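Local coordinates for type II secretion pathway related protein (Escherichia coli, PDB 3SOL), which probably acts as the pilotin (GspS) of the type II secretion system, helping its secretin reach the outer membrane, at residues Glu5-Met10 with Gln49-Glu54; Thr17-Met22 with Arg79-Arg84; Ala39-Ile44 with Ile89-Ala94. All blocks are in the same frame, centred on the assembly; numbering follows the deposited sequence.

How the contacts relate
Helix 5-23 carries two of the three contacts, contact 1 near its start and contact 2 farther along, on opposite sides of the chain's centre with their own centres about 20 Å apart. Both are partly buried and largely apolar: in contact 1 one leucine sits against a helix face, while in contact 2 a leucine and an aromatic pair fill the space between two helices, with an asparagine oxygen against the leucine. Contact 3 lies at the surface and is mainly a salt bridge, between helices 32-45 and 86-93. It is still joined to the others through packing beneath it, for Ala39 meets Met10 of contact 1 and Leu92 meets Thr17 of contact 2.

Contact 1 of 3, residues Glu5-Met10 with Gln49-Glu54; sequences EQLEQM and QSLTQE
Leu51, in the connection that leads into helix 53-69, packs against Gln6, Leu7 and Met10 on the opening turns of helix 5-23, an apolar contact between a loop and a helix in this all-helical pilotin domain. The CA atoms of Leu7 and Leu51 are 6.5 Å apart. A chi1 of -72° sets Leu51 CG anti to its own carbonyl carbon and directs the branch point at the helix. Leu51 CD2 presses on the base of Leu7, 3.4 Å from Leu7 CB, tighter than a usual van der Waals contact. The same methyl, Leu51 CD2, also meets the end of that side chain, at 3.7 Å from Leu7 CD1. The other branch, Leu51 CD1, touches Met10 CG at 3.6 Å. Leu51 CD1 also lies 3.9 Å from Gln6 O. That carbonyl oxygen accepts the helical bond from Met10 N. Beyond CG the Met10 chain bends and carries its sulfur away from Leu51. An alanine in place of Leu51 would remove both methyls and would probably leave Leu7 and Met10 without their shared partner, opening a gap beside the helix. Directly after Leu51, Thr52 occupies the N-cap of helix 53-69, its OG1 hydrogen-bonded to Asp55 N. Leu7 continues onto Asp55 and Ile56 of that helix, whereas Met10 reaches Ala39 of helix 32-45 and, like Gln6, touches Trp48.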
# COMPACT_ATOMS: atom_id res chain seq x y z
N GLU A 5 2.67 4.65 -14.30
CA GLU A 5 2.11 3.35 -13.93
C GLU A 5 2.86 2.69 -12.78
O GLU A 5 2.28 1.92 -12.03
CB GLU A 5 2.08 2.40 -15.14
CG GLU A 5 1.20 2.88 -16.29
CD GLU A 5 -0.30 2.89 -15.96
OE1 GLU A 5 -0.74 2.10 -15.10
OE2 GLU A 5 -1.03 3.70 -16.57
N GLN A 6 4.15 2.98 -12.65
CA GLN A 6 4.96 2.45 -11.56
C GLN A 6 4.52 3.13 -10.25
O GLN A 6 4.40 2.47 -9.21
CB GLN A 6 6.45 2.70 -11.80
CG GLN A 6 7.06 1.92 -12.98
CD GLN A 6 6.59 2.39 -14.34
OE1 GLN A 6 6.35 3.58 -14.55
NE2 GLN A 6 6.45 1.46 -15.28
N LEU A 7 4.26 4.43 -10.33
CA LEU A 7 3.74 5.21 -9.20
C LEU A 7 2.33 4.75 -8.84
O LEU A 7 2.02 4.57 -7.65
CB LEU A 7 3.72 6.71 -9.54
CG LEU A 7 3.17 7.68 -8.49
CD1 LEU A 7 3.78 7.44 -7.12
CD2 LEU A 7 3.41 9.11 -8.91
N GLU A 8 1.49 4.58 -9.85
CA GLU A 8 0.13 4.05 -9.66
C GLU A 8 0.16 2.69 -8.94
O GLU A 8 -0.60 2.47 -7.98
CB GLU A 8 -0.59 3.92 -11.00
CG GLU A 8 -2.11 3.75 -10.88
CD GLU A 8 -2.85 5.07 -10.60
OE1 GLU A 8 -2.75 6.00 -11.43
OE2 GLU A 8 -3.56 5.15 -9.56
N GLN A 9 1.03 1.80 -9.40
CA GLN A 9 1.24 0.49 -8.78
C GLN A 9 1.68 0.62 -7.32
O GLN A 9 1.02 0.12 -6.42
CB GLN A 9 2.28 -0.32 -9.57
CG GLN A 9 2.92 -1.50 -8.80
CD GLN A 9 3.58 -2.54 -9.72
OE1 GLN A 9 4.02 -2.22 -10.82
NE2 GLN A 9 3.63 -3.79 -9.25
N MET A 10 2.81 1.27 -7.09
CA MET A 10 3.35 1.43 -5.74
C MET A 10 2.35 2.10 -4.81
O MET A 10 2.17 1.65 -3.70
CB MET A 10 4.66 2.23 -5.74
CG MET A 10 5.88 1.51 -6.33
SD MET A 10 6.19 -0.16 -5.68
CE MET A 10 5.83 0.08 -3.95
N GLN A 49 13.77 5.04 -10.65
CA GLN A 49 14.58 6.09 -10.03
C GLN A 49 13.76 7.34 -9.72
O GLN A 49 14.05 8.05 -8.75
CB GLN A 49 15.78 6.42 -10.92
CG GLN A 49 16.60 5.19 -11.30
CD GLN A 49 17.96 5.50 -11.92
OE1 GLN A 49 18.09 6.40 -12.76
NE2 GLN A 49 18.98 4.75 -11.51
N SER A 50 12.73 7.59 -10.53
CA SER A 50 11.90 8.79 -10.39
C SER A 50 11.03 8.80 -9.14
O SER A 50 10.76 9.86 -8.58
CB SER A 50 11.00 8.96 -11.62
OG SER A 50 9.85 8.11 -11.54
N LEU A 51 10.57 7.62 -8.71
CA LEU A 51 9.62 7.53 -7.60
C LEU A 51 10.21 7.97 -6.27
O LEU A 51 11.24 7.43 -5.85
CB LEU A 51 9.11 6.09 -7.44
CG LEU A 51 8.15 5.54 -8.49
CD1 LEU A 51 7.66 4.17 -8.02
CD2 LEU A 51 6.98 6.48 -8.69
N THR A 52 9.56 8.93 -5.62
CA THR A 52 9.94 9.36 -4.29
C THR A 52 8.91 8.86 -3.29
O THR A 52 7.78 8.52 -3.67
CB THR A 52 10.01 10.90 -4.21
OG1 THR A 52 8.74 11.46 -4.54
CG2 THR A 52 11.05 11.44 -5.19
N GLN A 53 9.29 8.80 -2.01
CA GLN A 53 8.33 8.46 -0.96
C GLN A 53 7.21 9.50 -0.84
O GLN A 53 6.08 9.14 -0.56
CB GLN A 53 9.01 8.23 0.40
CG GLN A 53 9.92 7.01 0.42
CD GLN A 53 10.64 6.85 1.74
OE1 GLN A 53 10.01 6.83 2.79
NE2 GLN A 53 11.97 6.75 1.69
N GLU A 54 7.50 10.78 -1.06
CA GLU A 54 6.42 11.78 -1.03
C GLU A 54 5.42 11.60 -2.18
O GLU A 54 4.23 11.76 -1.97
CB GLU A 54 6.96 13.21 -1.02
CG GLU A 54 7.61 13.65 -2.29
CD GLU A 54 8.38 14.95 -2.13
OE1 GLU A 54 7.76 15.94 -1.67
OE2 GLU A 54 9.60 14.97 -2.45

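Contact 2 of 3, residues Thr17-Met22 with Arg79-Arg84; sequences TRYLKM and REFNRR
Tyr19 and Leu20, neighbours on helix 5-23, meet Phe81 and Asn82 on helix 74-84 mainly through their side chains. Tyr19 comes first and forms an offset edge-to-face pair, the edge of the Phe81 ring turned toward the face of the tyrosine. The ring centroids are 5.8 Å apart and the planes meet at 71°. The closest part of the phenylalanine is Phe81 CE2, which lies 3.9 Å from Tyr19 CB, at the root of the tyrosine side chain, and equally near Tyr19 CG. The far end of Tyr19 is polar, and its OH is hydrogen-bonded to Glu74 and Lys77, so the ring is held at both its base and its hydroxyl. Leu67 of helix 53-69 packs on both Tyr19 and Phe81.

Leu20 follows and is covered by residues 79-84 far more than Tyr19 is. A chi1 of -76° sets its CG anti to the carbonyl carbon, and from there both methyls reach Asn82. Leu20 CD2 rests 3.6 Å from Phe81 CB and 3.3 Å from Asn82 OD1, and Leu20 CD1 approaches the same oxygen, Asn82 OD1, at 3.6 Å. The amide oxygen of Asn82 therefore sits against both methyls, but its polar need is met by Arg26 NH1, whose residue also bonds to the Leu20 backbone.

The axes of the two short helical segments come within 9.8 Å and cross at -121°, a steep crossing in which a few large side chains fill the space between backbones. Close by, the Cys24-Cys78 disulfide ties the region just after residues 17-22 to helix 74-84, giving a covalently braced helix-helix packing within the helical pilotin fold.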
# COMPACT_ATOMS: atom_id res chain seq x y z
N THR A 17 -2.39 -1.31 1.98
CA THR A 17 -1.76 -1.68 3.23
C THR A 17 -2.26 -0.78 4.35
O THR A 17 -2.55 -1.25 5.47
CB THR A 17 -0.20 -1.62 3.08
OG1 THR A 17 0.19 -2.50 2.00
CG2 THR A 17 0.45 -2.08 4.33
N ARG A 18 -2.41 0.51 4.07
CA ARG A 18 -3.06 1.44 5.02
C ARG A 18 -4.51 1.02 5.34
O ARG A 18 -4.96 1.06 6.49
CB ARG A 18 -3.03 2.85 4.48
CG ARG A 18 -3.75 3.86 5.32
CD ARG A 18 -3.66 5.21 4.61
NE ARG A 18 -4.33 6.27 5.34
CZ ARG A 18 -4.46 7.52 4.91
NH1 ARG A 18 -3.98 7.90 3.73
NH2 ARG A 18 -5.06 8.42 5.69
N TYR A 19 -5.23 0.61 4.31
CA TYR A 19 -6.59 0.12 4.51
C TYR A 19 -6.61 -1.10 5.44
O TYR A 19 -7.43 -1.16 6.33
CB TYR A 19 -7.25 -0.19 3.16
CG TYR A 19 -8.74 0.09 3.15
CD1 TYR A 19 -9.23 1.27 2.63
CD2 TYR A 19 -9.66 -0.82 3.67
CE1 TYR A 19 -10.58 1.55 2.60
CE2 TYR A 19 -11.04 -0.54 3.66
CZ TYR A 19 -11.48 0.65 3.12
OH TYR A 19 -12.81 0.99 3.06
N LEU A 20 -5.69 -2.04 5.25
CA LEU A 20 -5.61 -3.21 6.11
C LEU A 20 -5.35 -2.84 7.56
O LEU A 20 -5.98 -3.40 8.48
CB LEU A 20 -4.52 -4.17 5.62
CG LEU A 20 -4.88 -5.00 4.39
CD1 LEU A 20 -3.71 -5.92 4.05
CD2 LEU A 20 -6.19 -5.80 4.64
N LYS A 21 -4.44 -1.90 7.77
CA LYS A 21 -4.08 -1.47 9.11
C LYS A 21 -5.21 -0.72 9.81
O LYS A 21 -5.47 -0.93 10.98
CB LYS A 21 -2.84 -0.58 9.06
CG LYS A 21 -1.57 -1.35 8.81
CD LYS A 21 -0.42 -0.42 8.41
CE LYS A 21 -0.05 0.56 9.47
NZ LYS A 21 1.04 1.46 8.96
N MET A 22 -5.87 0.17 9.08
CA MET A 22 -6.86 1.06 9.65
C MET A 22 -8.23 0.36 9.80
O MET A 22 -8.92 0.57 10.80
CB MET A 22 -7.02 2.32 8.77
CG MET A 22 -5.81 3.26 8.80
SD MET A 22 -5.76 4.36 10.25
CE MET A 22 -7.42 4.85 10.34
N ARG A 79 -10.93 -8.88 2.88
CA ARG A 79 -10.57 -10.22 2.39
C ARG A 79 -9.77 -10.16 1.08
O ARG A 79 -8.83 -10.92 0.89
CB ARG A 79 -11.82 -11.09 2.24
CG ARG A 79 -12.37 -11.46 3.59
CD ARG A 79 -13.59 -12.33 3.57
NE ARG A 79 -13.85 -12.71 4.96
CZ ARG A 79 -13.37 -13.78 5.58
NH1 ARG A 79 -12.66 -14.71 4.95
NH2 ARG A 79 -13.65 -13.93 6.87
N GLU A 80 -10.15 -9.25 0.18
CA GLU A 80 -9.43 -9.08 -1.08
C GLU A 80 -8.00 -8.59 -0.85
O GLU A 80 -7.05 -9.14 -1.42
CB GLU A 80 -10.20 -8.12 -2.02
CG GLU A 80 -11.51 -8.70 -2.54
CD GLU A 80 -11.32 -9.74 -3.65
OE1 GLU A 80 -10.17 -10.16 -3.95
OE2 GLU A 80 -12.34 -10.16 -4.23
N PHE A 81 -7.84 -7.57 0.01
CA PHE A 81 -6.51 -7.03 0.28
C PHE A 81 -5.62 -7.99 1.06
O PHE A 81 -4.44 -8.09 0.75
CB PHE A 81 -6.58 -5.70 1.02
CG PHE A 81 -7.20 -4.58 0.22
CD1 PHE A 81 -7.13 -4.55 -1.15
CD2 PHE A 81 -7.82 -3.54 0.88
CE1 PHE A 81 -7.68 -3.48 -1.86
CE2 PHE A 81 -8.38 -2.47 0.19
CZ PHE A 81 -8.31 -2.44 -1.17
N ASN A 82 -6.17 -8.71 2.04
CA ASN A 82 -5.39 -9.70 2.80
C ASN A 82 -4.82 -10.79 1.90
O ASN A 82 -3.67 -11.21 2.09
CB ASN A 82 -6.19 -10.33 3.96
CG ASN A 82 -6.21 -9.48 5.21
OD1 ASN A 82 -5.24 -8.80 5.53
ND2 ASN A 82 -7.31 -9.56 5.98
N ARG A 83 -5.61 -11.24 0.92
CA ARG A 83 -5.15 -12.22 -0.05
C ARG A 83 -4.09 -11.65 -1.00
O ARG A 83 -3.03 -12.25 -1.23
CB ARG A 83 -6.34 -12.76 -0.84
CG ARG A 83 -5.97 -13.82 -1.85
CD ARG A 83 -7.19 -14.26 -2.66
NE ARG A 83 -6.82 -15.27 -3.66
CZ ARG A 83 -7.23 -16.54 -3.67
NH1 ARG A 83 -8.05 -17.01 -2.73
NH2 ARG A 83 -6.82 -17.35 -4.64
N ARG A 84 -4.39 -10.48 -1.57
CA ARG A 84 -3.56 -9.92 -2.63
C ARG A 84 -2.21 -9.36 -2.16
O ARG A 84 -1.24 -9.41 -2.92
CB ARG A 84 -4.34 -8.83 -3.36
CG ARG A 84 -5.56 -9.38 -4.08
CD ARG A 84 -5.46 -9.28 -5.58
NE ARG A 84 -6.61 -9.89 -6.27
CZ ARG A 84 -7.87 -9.45 -6.17
NH1 ARG A 84 -8.18 -8.38 -5.43
NH2 ARG A 84 -8.85 -10.08 -6.83

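Contact 3 of 3, residues Ala39-Ile44 with Ile89-Ala94; sequences ANRIAI and IGELLA
Arg41 and Glu91 form a salt bridge that links helices 32-45 and 86-93; between residues 39-44 and 89-94 the nearest CA atoms, those of Ile42 and Glu91, are 8.6 Å apart. A single carboxylate oxygen takes both terminal nitrogens of the arginine. The stronger bond runs from Arg41 NH2 to Glu91 OE1 at 3.1 Å and is fairly straight, with an N-H...O angle of 159°; the bond from Arg41 NH1 to Glu91 OE1, at 3.4 Å, is weak. The oxygen lies at the edge of the guanidinium and nearly in its plane, whereas NH2 reaches it from above the carboxylate, 40° out of that plane. The two groups are thus tilted against each other and do not pair flat. The arginine chain runs extended through chi1 and chi2, then bends at chi3 (61°), which brings the guanidinium round to the acid. Glu91 CB is in van der Waals contact with Arg41 NH2 at 3.7 Å, in the guanidinium plane at its edge.

Apolar contact is slighter. Ile42 CD1 approaches Glu91 CB at 4.3 Å, so the stem of the glutamate is touched by both residues.

Below this bridge the helices share a more buried seam, where Leu92 packs on Ile35 and Val38 and Glu91 also touches Val38. A surface ion pair above apolar packing between two helices thus joins the last helix of this pilotin domain to helix 32-45.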
# COMPACT_ATOMS: atom_id res chain seq x y z
N ALA A 39 8.69 0.41 0.13
CA ALA A 39 8.26 0.77 -1.23
C ALA A 39 9.37 1.47 -2.01
O ALA A 39 9.55 1.22 -3.20
CB ALA A 39 7.01 1.64 -1.19
N ASN A 40 10.13 2.34 -1.34
CA ASN A 40 11.27 3.04 -1.94
C ASN A 40 12.39 2.06 -2.26
O ASN A 40 13.00 2.13 -3.34
CB ASN A 40 11.77 4.15 -1.01
CG ASN A 40 12.83 5.05 -1.67
OD1 ASN A 40 12.76 5.37 -2.85
ND2 ASN A 40 13.82 5.46 -0.88
N ARG A 41 12.68 1.16 -1.33
CA ARG A 41 13.63 0.08 -1.56
C ARG A 41 13.21 -0.74 -2.80
O ARG A 41 13.99 -0.89 -3.75
CB ARG A 41 13.72 -0.82 -0.32
CG ARG A 41 14.73 -1.96 -0.46
CD ARG A 41 14.84 -2.82 0.80
NE ARG A 41 13.59 -3.48 1.19
CZ ARG A 41 13.04 -4.53 0.57
NH1 ARG A 41 13.60 -5.06 -0.52
NH2 ARG A 41 11.90 -5.04 1.03
N ILE A 42 11.98 -1.25 -2.78
CA ILE A 42 11.44 -2.05 -3.89
C ILE A 42 11.58 -1.34 -5.24
O ILE A 42 12.11 -1.92 -6.18
CB ILE A 42 9.95 -2.41 -3.65
CG1 ILE A 42 9.83 -3.48 -2.55
CG2 ILE A 42 9.31 -2.93 -4.93
CD1 ILE A 42 8.41 -3.74 -2.14
N ALA A 43 11.10 -0.09 -5.32
CA ALA A 43 11.23 0.74 -6.54
C ALA A 43 12.66 0.83 -7.05
O ALA A 43 12.91 0.66 -8.25
CB ALA A 43 10.69 2.15 -6.29
N ILE A 44 13.60 1.10 -6.14
CA ILE A 44 15.02 1.22 -6.50
C ILE A 44 15.60 -0.11 -7.01
O ILE A 44 16.44 -0.12 -7.90
CB ILE A 44 15.86 1.76 -5.31
CG1 ILE A 44 15.51 3.22 -5.05
CG2 ILE A 44 17.37 1.63 -5.59
CD1 ILE A 44 16.34 3.87 -3.97
N ILE A 89 3.51 -7.83 1.89
CA ILE A 89 3.59 -7.99 3.35
C ILE A 89 4.83 -8.82 3.74
O ILE A 89 5.45 -8.57 4.77
CB ILE A 89 2.30 -8.62 3.92
CG1 ILE A 89 1.12 -7.65 3.73
CG2 ILE A 89 2.47 -8.98 5.40
CD1 ILE A 89 -0.25 -8.24 4.07
N GLY A 90 5.19 -9.80 2.91
CA GLY A 90 6.45 -10.56 3.08
C GLY A 90 7.71 -9.70 3.02
O GLY A 90 8.66 -9.94 3.76
N GLU A 91 7.70 -8.71 2.13
CA GLU A 91 8.79 -7.72 2.06
C GLU A 91 8.77 -6.78 3.27
O GLU A 91 9.82 -6.40 3.80
CB GLU A 91 8.69 -6.91 0.77
CG GLU A 91 8.93 -7.74 -0.49
CD GLU A 91 10.34 -8.31 -0.55
OE1 GLU A 91 11.29 -7.52 -0.69
OE2 GLU A 91 10.48 -9.55 -0.44
N LEU A 92 7.56 -6.41 3.70
CA LEU A 92 7.38 -5.53 4.85
C LEU A 92 7.92 -6.15 6.13
O LEU A 92 8.62 -5.48 6.90
CB LEU A 92 5.88 -5.21 5.05
CG LEU A 92 5.24 -4.24 4.06
CD1 LEU A 92 3.77 -4.01 4.41
CD2 LEU A 92 6.00 -2.92 4.03
N LEU A 93 7.59 -7.42 6.36
CA LEU A 93 7.96 -8.11 7.60
C LEU A 93 9.36 -8.73 7.54
O LEU A 93 9.92 -9.10 8.58
CB LEU A 93 6.89 -9.16 7.96
CG LEU A 93 5.47 -8.65 8.24
CD1 LEU A 93 4.48 -9.79 8.49
CD2 LEU A 93 5.45 -7.68 9.41
N ALA A 94 9.94 -8.82 6.34
CA ALA A 94 11.26 -9.44 6.14
C ALA A 94 12.33 -8.78 7.00
O ALA A 94 13.09 -9.47 7.68
CB ALA A 94 11.67 -9.39 4.66
OXT ALA A 94 12.46 -7.55 7.02